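Local coordinates for glucokinase (Streptomyces griseus, PDB 3VGL), which probably catalyses transfer of a phosphate group from ATP to glucose, giving glucose 6-phosphate and ADP, as a zinc-containing kinase of the ROK family, at residues Gly2-Val7 with Gly305-Ala310; Ser27-Ala32 with Ile44-Ala49; Gly112-Gly117 with Ile140-Arg145; Phe116-Gly121 with Ala255-Gly260; Lys189-Ala194 with Ala229-Arg234. All coordinates share one frame; numbering follows the deposited sequence.

Contact 1: Gly2-Val7 with Gly305-Ala310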
# COMPACT_ATOMS: atom_id res chain seq x y z
N GLY A 2 6.21 33.13 -38.84
CA GLY A 2 7.69 33.29 -38.79
C GLY A 2 8.30 32.27 -37.85
O GLY A 2 7.72 31.20 -37.60
N LEU A 3 9.47 32.61 -37.31
CA LEU A 3 10.17 31.74 -36.37
C LEU A 3 9.96 32.20 -34.95
O LEU A 3 9.95 33.40 -34.66
CB LEU A 3 11.67 31.74 -36.67
CG LEU A 3 12.06 31.42 -38.11
CD1 LEU A 3 13.55 31.60 -38.23
CD2 LEU A 3 11.68 30.02 -38.48
N THR A 4 9.80 31.24 -34.05
CA THR A 4 9.78 31.51 -32.61
C THR A 4 10.84 30.66 -31.94
O THR A 4 11.39 29.75 -32.57
CB THR A 4 8.40 31.17 -32.01
OG1 THR A 4 8.10 29.81 -32.34
CG2 THR A 4 7.33 32.08 -32.58
N ILE A 5 11.13 30.95 -30.68
CA ILE A 5 12.02 30.13 -29.89
C ILE A 5 11.20 29.36 -28.88
O ILE A 5 10.30 29.93 -28.28
CB ILE A 5 13.07 31.00 -29.14
CG1 ILE A 5 14.17 31.46 -30.11
CG2 ILE A 5 13.67 30.25 -27.93
CD1 ILE A 5 15.45 30.63 -30.04
N GLY A 6 11.48 28.07 -28.73
CA GLY A 6 10.93 27.30 -27.59
C GLY A 6 12.04 27.06 -26.58
O GLY A 6 13.18 26.77 -26.95
N VAL A 7 11.72 27.18 -25.28
CA VAL A 7 12.67 26.90 -24.20
C VAL A 7 12.03 25.92 -23.22
O VAL A 7 11.00 26.24 -22.62
CB VAL A 7 13.07 28.18 -23.40
CG1 VAL A 7 14.21 27.88 -22.40
CG2 VAL A 7 13.47 29.31 -24.33
N GLY A 305 6.60 22.18 -28.86
CA GLY A 305 5.28 22.61 -28.50
C GLY A 305 5.24 24.00 -27.90
O GLY A 305 4.32 24.76 -28.19
N ALA A 306 6.21 24.33 -27.04
CA ALA A 306 6.26 25.66 -26.44
C ALA A 306 6.47 26.76 -27.48
O ALA A 306 5.81 27.80 -27.42
CB ALA A 306 7.35 25.73 -25.36
N ALA A 307 7.36 26.50 -28.44
CA ALA A 307 7.57 27.41 -29.58
C ALA A 307 6.26 27.62 -30.33
O ALA A 307 5.91 28.76 -30.67
CB ALA A 307 8.63 26.85 -30.52
N ASP A 308 5.53 26.54 -30.58
CA ASP A 308 4.32 26.66 -31.36
C ASP A 308 3.23 27.36 -30.56
O ASP A 308 2.45 28.12 -31.12
CB ASP A 308 3.84 25.32 -31.90
CG ASP A 308 2.76 25.48 -32.96
OD1 ASP A 308 3.07 25.93 -34.10
OD2 ASP A 308 1.60 25.18 -32.66
N LEU A 309 3.16 27.11 -29.24
CA LEU A 309 2.19 27.80 -28.40
C LEU A 309 2.47 29.32 -28.32
O LEU A 309 1.55 30.11 -28.15
CB LEU A 309 2.09 27.15 -27.00
CG LEU A 309 1.40 25.77 -26.98
CD1 LEU A 309 1.69 25.04 -25.68
CD2 LEU A 309 -0.12 25.87 -27.19
N ALA A 310 3.74 29.71 -28.47
CA ALA A 310 4.10 31.13 -28.52
C ALA A 310 3.56 31.76 -29.80
O ALA A 310 3.11 32.90 -29.78
CB ALA A 310 5.61 31.31 -28.41

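Contact 2: Ser27-Ala32 with Ile44-Ala49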
# COMPACT_ATOMS: atom_id res chain seq x y z
N SER A 27 17.65 25.19 -34.68
CA SER A 27 18.84 25.37 -33.85
C SER A 27 18.66 24.67 -32.51
O SER A 27 17.54 24.38 -32.12
CB SER A 27 19.12 26.86 -33.61
OG SER A 27 18.15 27.43 -32.75
N THR A 28 19.78 24.44 -31.84
CA THR A 28 19.83 23.72 -30.56
C THR A 28 20.72 24.46 -29.58
O THR A 28 21.83 24.87 -29.91
CB THR A 28 20.43 22.30 -30.77
OG1 THR A 28 19.68 21.61 -31.77
CG2 THR A 28 20.45 21.50 -29.47
N PHE A 29 20.23 24.65 -28.35
CA PHE A 29 21.06 25.15 -27.27
C PHE A 29 20.69 24.35 -26.02
O PHE A 29 19.52 24.09 -25.80
CB PHE A 29 20.84 26.64 -27.03
CG PHE A 29 21.61 27.19 -25.84
CD1 PHE A 29 22.81 27.86 -26.02
CD2 PHE A 29 21.12 27.02 -24.54
CE1 PHE A 29 23.52 28.37 -24.93
CE2 PHE A 29 21.83 27.52 -23.43
CZ PHE A 29 23.04 28.21 -23.64
N LYS A 30 21.70 23.91 -25.27
CA LYS A 30 21.46 23.17 -24.01
C LYS A 30 22.33 23.72 -22.89
O LYS A 30 23.48 24.08 -23.10
CB LYS A 30 21.79 21.68 -24.19
CG LYS A 30 21.13 20.99 -25.36
CD LYS A 30 21.65 19.56 -25.51
CE LYS A 30 21.06 18.86 -26.73
NZ LYS A 30 19.72 18.27 -26.43
N VAL A 31 21.77 23.79 -21.68
CA VAL A 31 22.56 24.14 -20.50
C VAL A 31 21.89 23.49 -19.29
O VAL A 31 20.68 23.28 -19.32
CB VAL A 31 22.70 25.68 -20.31
CG1 VAL A 31 21.39 26.34 -19.94
CG2 VAL A 31 23.77 26.01 -19.28
N ALA A 32 22.65 23.20 -18.24
CA ALA A 32 22.08 22.64 -17.02
C ALA A 32 21.20 23.68 -16.31
O ALA A 32 21.50 24.88 -16.30
CB ALA A 32 23.18 22.13 -16.07
N ILE A 44 17.91 31.13 -19.00
CA ILE A 44 16.90 31.28 -20.05
C ILE A 44 17.36 32.32 -21.07
O ILE A 44 17.26 32.10 -22.27
CB ILE A 44 15.52 31.71 -19.52
CG1 ILE A 44 14.91 30.59 -18.66
CG2 ILE A 44 14.57 32.09 -20.66
CD1 ILE A 44 13.74 31.06 -17.82
N CYS A 45 17.87 33.43 -20.57
CA CYS A 45 18.39 34.47 -21.46
C CYS A 45 19.56 33.98 -22.30
O CYS A 45 19.63 34.28 -23.51
CB CYS A 45 18.74 35.71 -20.64
SG CYS A 45 17.27 36.51 -20.01
N ALA A 46 20.47 33.21 -21.69
CA ALA A 46 21.60 32.62 -22.42
C ALA A 46 21.12 31.61 -23.48
O ALA A 46 21.66 31.57 -24.60
CB ALA A 46 22.55 31.94 -21.47
N ALA A 47 20.14 30.80 -23.11
CA ALA A 47 19.54 29.83 -24.03
C ALA A 47 18.86 30.49 -25.22
O ALA A 47 19.04 30.07 -26.38
CB ALA A 47 18.55 28.91 -23.29
N VAL A 48 18.08 31.53 -24.95
CA VAL A 48 17.41 32.29 -26.01
C VAL A 48 18.46 32.92 -26.94
O VAL A 48 18.37 32.77 -28.15
CB VAL A 48 16.44 33.38 -25.46
CG1 VAL A 48 15.95 34.31 -26.58
CG2 VAL A 48 15.27 32.73 -24.73
N ALA A 49 19.47 33.57 -26.37
CA ALA A 49 20.54 34.19 -27.16
C ALA A 49 21.30 33.17 -28.03
O ALA A 49 21.52 33.39 -29.24
CB ALA A 49 21.50 34.95 -26.26

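Contact 3: Gly112-Gly117 with Ile140-Arg145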
# COMPACT_ATOMS: atom_id res chain seq x y z
N GLY A 112 3.11 19.70 -28.84
CA GLY A 112 4.11 19.43 -29.90
C GLY A 112 3.84 18.11 -30.59
O GLY A 112 3.89 18.01 -31.81
N GLU A 113 3.52 17.08 -29.81
CA GLU A 113 3.24 15.76 -30.38
C GLU A 113 1.91 15.73 -31.13
O GLU A 113 1.78 15.03 -32.15
CB GLU A 113 3.28 14.68 -29.29
CG GLU A 113 4.71 14.40 -28.81
CD GLU A 113 5.57 13.78 -29.90
OE1 GLU A 113 5.09 12.86 -30.61
OE2 GLU A 113 6.75 14.17 -30.03
N TYR A 114 0.94 16.48 -30.63
CA TYR A 114 -0.37 16.56 -31.29
C TYR A 114 -0.23 17.22 -32.67
O TYR A 114 -0.77 16.73 -33.68
CB TYR A 114 -1.36 17.32 -30.40
CG TYR A 114 -2.64 17.63 -31.12
CD1 TYR A 114 -3.53 16.62 -31.47
CD2 TYR A 114 -2.92 18.93 -31.50
CE1 TYR A 114 -4.70 16.91 -32.17
CE2 TYR A 114 -4.08 19.24 -32.20
CZ TYR A 114 -4.96 18.22 -32.53
OH TYR A 114 -6.10 18.54 -33.22
N ARG A 115 0.53 18.30 -32.72
CA ARG A 115 0.71 19.06 -33.96
C ARG A 115 1.68 18.42 -34.95
O ARG A 115 1.43 18.43 -36.18
CB ARG A 115 1.18 20.49 -33.63
CG ARG A 115 0.18 21.35 -32.87
CD ARG A 115 -1.02 21.76 -33.70
NE ARG A 115 -0.64 22.08 -35.07
CZ ARG A 115 -0.24 23.27 -35.50
NH1 ARG A 115 -0.16 24.31 -34.67
NH2 ARG A 115 0.09 23.41 -36.77
N PHE A 116 2.79 17.89 -34.45
CA PHE A 116 3.95 17.56 -35.30
C PHE A 116 4.47 16.14 -35.08
O PHE A 116 5.41 15.72 -35.76
CB PHE A 116 5.08 18.57 -35.07
CG PHE A 116 4.65 20.01 -35.14
CD1 PHE A 116 4.17 20.57 -36.33
CD2 PHE A 116 4.76 20.84 -34.01
CE1 PHE A 116 3.78 21.91 -36.38
CE2 PHE A 116 4.36 22.18 -34.06
CZ PHE A 116 3.87 22.72 -35.26
N GLY A 117 3.84 15.40 -34.17
CA GLY A 117 4.37 14.10 -33.79
C GLY A 117 3.35 12.97 -33.77
O GLY A 117 2.53 12.84 -34.69
N ILE A 140 -8.05 17.09 -25.56
CA ILE A 140 -9.42 16.59 -25.66
C ILE A 140 -10.15 17.45 -26.67
O ILE A 140 -10.10 18.69 -26.59
CB ILE A 140 -10.14 16.60 -24.29
CG1 ILE A 140 -9.59 15.48 -23.40
CG2 ILE A 140 -11.66 16.42 -24.48
CD1 ILE A 140 -10.08 15.53 -21.97
N GLY A 141 -10.82 16.80 -27.61
CA GLY A 141 -11.51 17.53 -28.69
C GLY A 141 -10.58 18.48 -29.42
O GLY A 141 -10.94 19.65 -29.67
N ASN A 142 -9.39 17.99 -29.75
CA ASN A 142 -8.40 18.72 -30.55
C ASN A 142 -7.83 19.99 -29.90
O ASN A 142 -7.27 20.86 -30.59
CB ASN A 142 -8.96 19.01 -31.97
CG ASN A 142 -9.48 17.76 -32.63
OD1 ASN A 142 -10.68 17.48 -32.59
ND2 ASN A 142 -8.59 16.98 -33.21
N LYS A 143 -7.96 20.08 -28.58
CA LYS A 143 -7.54 21.27 -27.83
C LYS A 143 -6.77 20.88 -26.58
O LYS A 143 -7.15 19.94 -25.89
CB LYS A 143 -8.74 22.08 -27.38
CG LYS A 143 -9.51 22.78 -28.51
CD LYS A 143 -10.07 24.10 -28.02
CE LYS A 143 -11.48 23.97 -27.53
NZ LYS A 143 -12.22 25.26 -27.72
N LEU A 144 -5.71 21.63 -26.30
CA LEU A 144 -4.99 21.48 -25.03
C LEU A 144 -5.88 21.93 -23.87
O LEU A 144 -6.51 22.99 -23.93
CB LEU A 144 -3.69 22.31 -25.09
CG LEU A 144 -2.72 22.21 -23.91
CD1 LEU A 144 -2.17 20.79 -23.73
CD2 LEU A 144 -1.58 23.23 -24.11
N ARG A 145 -5.95 21.10 -22.82
CA ARG A 145 -6.80 21.41 -21.67
C ARG A 145 -5.97 21.65 -20.41
O ARG A 145 -5.36 20.74 -19.87
CB ARG A 145 -7.80 20.28 -21.41
CG ARG A 145 -8.62 19.86 -22.63
CD ARG A 145 -9.54 20.98 -23.11
NE ARG A 145 -10.24 20.56 -24.32
CZ ARG A 145 -11.29 21.20 -24.84
NH1 ARG A 145 -11.79 22.27 -24.24
NH2 ARG A 145 -11.86 20.74 -25.94
O HOH W 1 -6.55 21.28 -33.94

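Contact 4: Phe116-Gly121 with Ala255-Gly260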
# COMPACT_ATOMS: atom_id res chain seq x y z
N PHE A 116 2.79 17.89 -34.45
CA PHE A 116 3.95 17.56 -35.30
C PHE A 116 4.47 16.14 -35.08
O PHE A 116 5.41 15.72 -35.76
CB PHE A 116 5.08 18.57 -35.07
CG PHE A 116 4.65 20.01 -35.14
CD1 PHE A 116 4.17 20.57 -36.33
CD2 PHE A 116 4.76 20.84 -34.01
CE1 PHE A 116 3.78 21.91 -36.38
CE2 PHE A 116 4.36 22.18 -34.06
CZ PHE A 116 3.87 22.72 -35.26
N GLY A 117 3.84 15.40 -34.17
CA GLY A 117 4.37 14.10 -33.79
C GLY A 117 3.35 12.97 -33.77
O GLY A 117 2.53 12.84 -34.69
N ALA A 118 3.41 12.17 -32.71
CA ALA A 118 2.66 10.92 -32.62
C ALA A 118 1.15 11.14 -32.43
O ALA A 118 0.37 10.19 -32.58
CB ALA A 118 3.23 10.02 -31.48
N GLY A 119 0.74 12.36 -32.11
CA GLY A 119 -0.68 12.67 -31.90
C GLY A 119 -1.41 13.16 -33.14
O GLY A 119 -2.62 13.38 -33.11
N GLN A 120 -0.67 13.36 -34.24
CA GLN A 120 -1.27 13.79 -35.49
C GLN A 120 -2.38 12.85 -35.94
O GLN A 120 -2.18 11.64 -36.00
CB GLN A 120 -0.21 13.87 -36.59
CG GLN A 120 0.73 15.04 -36.42
CD GLN A 120 1.85 15.02 -37.45
OE1 GLN A 120 2.85 14.32 -37.30
NE2 GLN A 120 1.68 15.79 -38.51
N GLY A 121 -3.55 13.42 -36.24
CA GLY A 121 -4.69 12.63 -36.73
C GLY A 121 -5.64 12.16 -35.65
O GLY A 121 -6.72 11.63 -35.93
N ALA A 255 -4.84 7.41 -27.93
CA ALA A 255 -3.42 7.15 -27.77
C ALA A 255 -2.85 7.79 -26.52
O ALA A 255 -3.25 8.90 -26.13
CB ALA A 255 -2.65 7.63 -29.00
N PHE A 256 -1.90 7.07 -25.94
CA PHE A 256 -0.94 7.60 -24.97
C PHE A 256 0.38 7.84 -25.65
O PHE A 256 0.82 7.01 -26.46
CB PHE A 256 -0.73 6.62 -23.81
CG PHE A 256 -1.95 6.45 -22.97
CD1 PHE A 256 -2.33 7.47 -22.11
CD2 PHE A 256 -2.78 5.32 -23.10
CE1 PHE A 256 -3.50 7.37 -21.36
CE2 PHE A 256 -3.95 5.20 -22.30
CZ PHE A 256 -4.30 6.23 -21.45
N ILE A 257 0.99 8.98 -25.34
CA ILE A 257 2.28 9.36 -25.94
C ILE A 257 3.25 9.57 -24.80
O ILE A 257 2.98 10.38 -23.90
CB ILE A 257 2.16 10.61 -26.82
CG1 ILE A 257 1.07 10.41 -27.89
CG2 ILE A 257 3.51 10.94 -27.46
CD1 ILE A 257 0.69 11.67 -28.64
N VAL A 258 4.34 8.82 -24.82
CA VAL A 258 5.34 8.86 -23.74
C VAL A 258 6.53 9.68 -24.20
O VAL A 258 7.18 9.32 -25.20
CB VAL A 258 5.79 7.43 -23.35
CG1 VAL A 258 6.78 7.50 -22.19
CG2 VAL A 258 4.58 6.60 -22.91
N GLY A 259 6.78 10.78 -23.49
CA GLY A 259 7.89 11.69 -23.82
C GLY A 259 8.86 11.76 -22.65
O GLY A 259 8.97 10.83 -21.83
N GLY A 260 9.59 12.87 -22.58
CA GLY A 260 10.68 13.00 -21.62
C GLY A 260 11.98 12.52 -22.22
O GLY A 260 11.98 11.88 -23.27

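Contact 5: Lys189-Ala194 with Ala229-Arg234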
# COMPACT_ATOMS: atom_id res chain seq x y z
N LYS A 189 20.33 1.68 -9.31
CA LYS A 189 21.29 1.75 -8.21
C LYS A 189 20.98 0.74 -7.11
O LYS A 189 21.90 0.13 -6.56
CB LYS A 189 21.41 3.17 -7.64
CG LYS A 189 22.10 4.14 -8.59
CD LYS A 189 22.23 5.54 -8.01
CE LYS A 189 23.03 6.43 -8.96
NZ LYS A 189 23.26 7.81 -8.43
N GLN A 190 19.69 0.56 -6.79
CA GLN A 190 19.25 -0.49 -5.87
C GLN A 190 19.73 -1.86 -6.33
O GLN A 190 20.29 -2.64 -5.54
CB GLN A 190 17.71 -0.54 -5.75
CG GLN A 190 17.04 0.55 -4.91
CD GLN A 190 15.49 0.43 -4.83
OE1 GLN A 190 14.85 -0.23 -5.66
NE2 GLN A 190 14.90 1.10 -3.85
N ARG A 191 19.54 -2.16 -7.61
CA ARG A 191 19.82 -3.48 -8.15
C ARG A 191 21.30 -3.72 -8.35
O ARG A 191 21.79 -4.84 -8.12
CB ARG A 191 19.02 -3.73 -9.44
CG ARG A 191 17.54 -3.93 -9.17
CD ARG A 191 16.64 -3.55 -10.33
NE ARG A 191 15.21 -3.75 -10.01
CZ ARG A 191 14.53 -3.00 -9.13
NH1 ARG A 191 15.12 -2.00 -8.49
NH2 ARG A 191 13.25 -3.26 -8.87
N ALA A 192 22.02 -2.68 -8.76
CA ALA A 192 23.48 -2.80 -8.92
C ALA A 192 24.18 -2.94 -7.57
O ALA A 192 25.20 -3.64 -7.46
CB ALA A 192 24.05 -1.62 -9.70
N ASN A 193 23.62 -2.29 -6.54
CA ASN A 193 24.15 -2.44 -5.19
C ASN A 193 23.92 -3.85 -4.64
O ASN A 193 24.80 -4.41 -3.98
CB ASN A 193 23.60 -1.39 -4.23
CG ASN A 193 24.16 -1.56 -2.83
OD1 ASN A 193 25.35 -1.35 -2.60
ND2 ASN A 193 23.31 -1.99 -1.90
N ALA A 194 22.74 -4.41 -4.90
CA ALA A 194 22.40 -5.76 -4.43
C ALA A 194 23.19 -6.86 -5.17
O ALA A 194 23.71 -7.79 -4.54
CB ALA A 194 20.92 -6.00 -4.55
N ALA A 229 20.11 -3.64 -15.73
CA ALA A 229 19.51 -2.53 -16.48
C ALA A 229 18.14 -2.94 -17.04
O ALA A 229 17.19 -2.17 -16.98
CB ALA A 229 20.44 -2.06 -17.58
N VAL A 230 18.06 -4.15 -17.59
CA VAL A 230 16.80 -4.68 -18.12
C VAL A 230 15.75 -4.74 -17.00
O VAL A 230 14.59 -4.32 -17.20
CB VAL A 230 17.02 -6.05 -18.82
CG1 VAL A 230 15.69 -6.73 -19.17
CG2 VAL A 230 17.88 -5.86 -20.06
N ASP A 231 16.16 -5.22 -15.82
CA ASP A 231 15.26 -5.31 -14.66
C ASP A 231 14.75 -3.94 -14.18
O ASP A 231 13.60 -3.80 -13.72
CB ASP A 231 15.90 -6.05 -13.49
CG ASP A 231 14.88 -6.52 -12.47
OD1 ASP A 231 13.88 -7.15 -12.91
OD2 ASP A 231 15.06 -6.27 -11.25
N SER A 232 15.62 -2.94 -14.27
CA SER A 232 15.26 -1.57 -13.87
C SER A 232 14.18 -1.00 -14.80
O SER A 232 13.24 -0.32 -14.35
CB SER A 232 16.48 -0.66 -13.86
OG SER A 232 17.50 -1.19 -13.03
N PHE A 233 14.33 -1.24 -16.10
CA PHE A 233 13.31 -0.87 -17.05
C PHE A 233 12.01 -1.61 -16.79
O PHE A 233 10.93 -1.01 -16.93
CB PHE A 233 13.78 -1.05 -18.50
CG PHE A 233 14.53 0.13 -19.03
CD1 PHE A 233 15.91 0.08 -19.16
CD2 PHE A 233 13.87 1.32 -19.36
CE1 PHE A 233 16.63 1.18 -19.63
CE2 PHE A 233 14.58 2.43 -19.84
CZ PHE A 233 15.97 2.36 -19.97
N ARG A 234 12.10 -2.88 -16.39
CA ARG A 234 10.90 -3.67 -16.01
C ARG A 234 10.15 -3.01 -14.85
O ARG A 234 8.92 -2.90 -14.87
CB ARG A 234 11.25 -5.13 -15.68
CG ARG A 234 10.04 -5.96 -15.25
CD ARG A 234 10.35 -7.44 -15.08
NE ARG A 234 9.24 -8.26 -15.58
CZ ARG A 234 9.11 -8.69 -16.84
NH1 ARG A 234 8.05 -9.42 -17.18
NH2 ARG A 234 10.03 -8.40 -17.75

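Contact 1: Gly2-Val7 with Gly305-Ala310
The hydroxyl of T4 donates to the backbone oxygen of A307, OG1 to O 2.9 Å, and ties a central strand of an actin-like ATPase sheet to the helix covering one of its faces. Strand 3-9 lies between strands 13-19 and 57-64, and helix 301-311 runs over it, the short axes passing 6.2 Å apart at 135°. The bond is not a textbook lone-pair bond. OG1 approaches from well above the carbonyl plane of A307, off its lone pairs, with a C=O...O angle of 106°. T4 makes this possible by setting OG1 between its own backbone N and carbonyl carbon (chi1 55°), on the side of the strand that looks to the helix. The same A307 oxygen also receives a weak backbone bond from A310 N within the helix.

The alternation expected of a strand follows. T4 and G6 face helix 301-311, while I5 and V7 turn to the other side and pack on helix 37-52. With no side chain at G6 the backbones come unusually near, CA of G6 to CA of A307 3.9 Å, and the methyl CB of A307 rests 3.6 Å from G6 N.

Contact 2: Ser27-Ala32 with Ile44-Ala49
F29 lays one face of its ring against the backbone of A47, and almost everything that joins strand 29-32 to helix 37-52 here passes through that ring. The first kind of interaction is CH-pi. A47 CA stands 3.6 Å from the ring centroid, 27° off the normal, displaced toward the rim on the CD2-CE2 side. The ring is carried there by a side chain that leaves the strand with CG anti to the backbone N (chi1 175°).

The second kind is apolar contact between side chains: A47 CB meets F29 CD2 at 3.4 Å, and A46 CB approaches CZ more loosely at 4.3 Å. A third neighbour is polar. The A46 carbonyl oxygen lies over the same face, 3.7 Å from CE1, again nearer the rim than the centre.

Around the ring, the F29 backbone bonds with A16 of strand 13-19, and A47 packs on I14 and A16 of that strand, while S27 OG makes a separate polar tie to A51 O farther along the helix. An alanine in place of F29 is likely to open a gap over A47 and strip the helix of its chief apolar partner on this edge strand.

Since alanines keep the helix surface low, a flat ring can lie directly on its backbone, and F29 is held to A46 and A47 by dispersion and shape, with no hydrogen bond crossing between them.

Contact 3: Gly112-Gly117 with Ile140-Arg145
Y114 and N142 meet through a hydroxyl and an amide. N142 ND2 donates to Y114 OH at 2.9 Å, with an N-H...O angle of 155° and the oxygen close to the amide plane. Ring and amide planes are turned 53° against each other, and the methylene CB of N142 also comes within 3.2 Å of OH. The phenol gets there because CG is anti to the backbone N of Y114 (chi1 170°), sending the ring outward from helix 105-116.

A water in the plane of the ring, at its edge, lies 2.9 Å from OH and donates a weak bond to N142 O. The amide is shared: Y114 OH and D123 OD2 both hold N142 ND2 and so probably fix the amide's rotation, while a backbone bond with D123 separately anchors the residue. W111, on the same helix as Y114, meets the Y114 ring with its own.

Farther out, the turn holding N142 is itself braced. I140 O accepts from K143 N and, side-on, from both R145 NE (2.9 Å) and R145 NH2 (2.8 Å). R145 and I140 also pack against I140 of a second subunit.

With G141 and N142 both at positive phi and I140 and K143 bonded backbone to backbone in both directions, this is the type I' turn of a tight two-residue beta hairpin, joining strands 134-140 and 143-144 at the margin of the second sheet.

Contact 4: Phe116-Gly121 with Ala255-Gly260
The turn that follows helix 105-116, a type I beta turn from G117 to Q120, sets A118 and G119 over I257 of strand 255-259, in the second sheet of this actin-like fold. I257 makes the contact with both branches of its side chain. Its CD1 methyl lies against the backbone of the turn, 3.5 Å from G119 N and 3.9 Å from A118 C, while the CG2 methyl faces A118 CB at 4.1 Å. The fork arises because CG2 is anti to the backbone N of I257 and CG1 lies beside it (chi1 -55°), after which CD1 extends away from the strand toward the turn.

Close approach is helped by the glycine: G119 CA is only 3.7 Å from CD1, and a beta carbon there would be tight against that methyl. The turn is held from within the helix, where E113 takes the amides of both A118 and G119, through its carboxylate and its carbonyl oxygen respectively. A295 covers I257 from another loop.

All three touching residues are buried, and the strand beneath them runs on into G259 and G260, the latter touching the bound ATP analogue. A hydrophobic strand ending in glycines at the nucleotide is characteristic of the second domain of actin-like ATPases.

Contact 5: Lys189-Ala194 with Ala229-Arg234
The guanidinium of R191 meets the carboxylate of D231 edge-on: D231 OD2 lies near the guanidinium plane, 2.8 Å from R191 NE, in a salt bridge with an N-H...O angle of 140°. Seen from the acid the geometry differs, for NE comes from above the carboxylate plane, 44° out of it. Only NE bonds OD2 across the two helices, and the tilt of 42° between the two planes, with the side chains crossing at about a right angle, is consistent with this.

R191 reaches across from helix 181-194 with its chain extended from CG to NE, which also brings CD alongside helix 227-251, 3.3 Å from D231 OD2 and 3.7 Å from S232 OG. That hydroxyl is bonded to V228 O, one turn back, so R191 meets it only through a methylene.

The far end of the guanidinium turns home to its own helix: NH1 bonds Y187 O and, weakly, Q190 OE1 at 3.3 Å. NH2 has a long, weak ion pair with E235. A leucine in place of R191 would probably leave D231 without its mate across the helices and Y187 O without the NH1 bond.

One arginine thus holds both helices, through a short salt bridge to D231, an NH1 bond to Y187 and weaker links to Q190 and E235, at a partly exposed junction where solvent is likely to weaken the ion pair.

Contacts 1 and 2 work on one sheet from its two faces, their centres 14 Å apart, and meet where V7 CG2 touches V48 CG2 at 3.9 Å. Contacts 3 and 4 share F116 and G117, and their centres lie 8 Å apart. A salt bridge from D308 OD2 to R115 NH1, 2.8 Å, couples contact 1 to contact 3, joining helix 301-311 to helix 105-116, and L309 CD1 touches L144 CD2 of strand 143-144 at 4.0 Å. Contact 5 stands apart, its centre 38 Å from that of contact 1 and on the opposite side of the chain's centre. Contact 4 alone includes a residue of the nucleotide pocket, G260, although S232 of contact 5 has its side chain about 9 Å from the bound analogue.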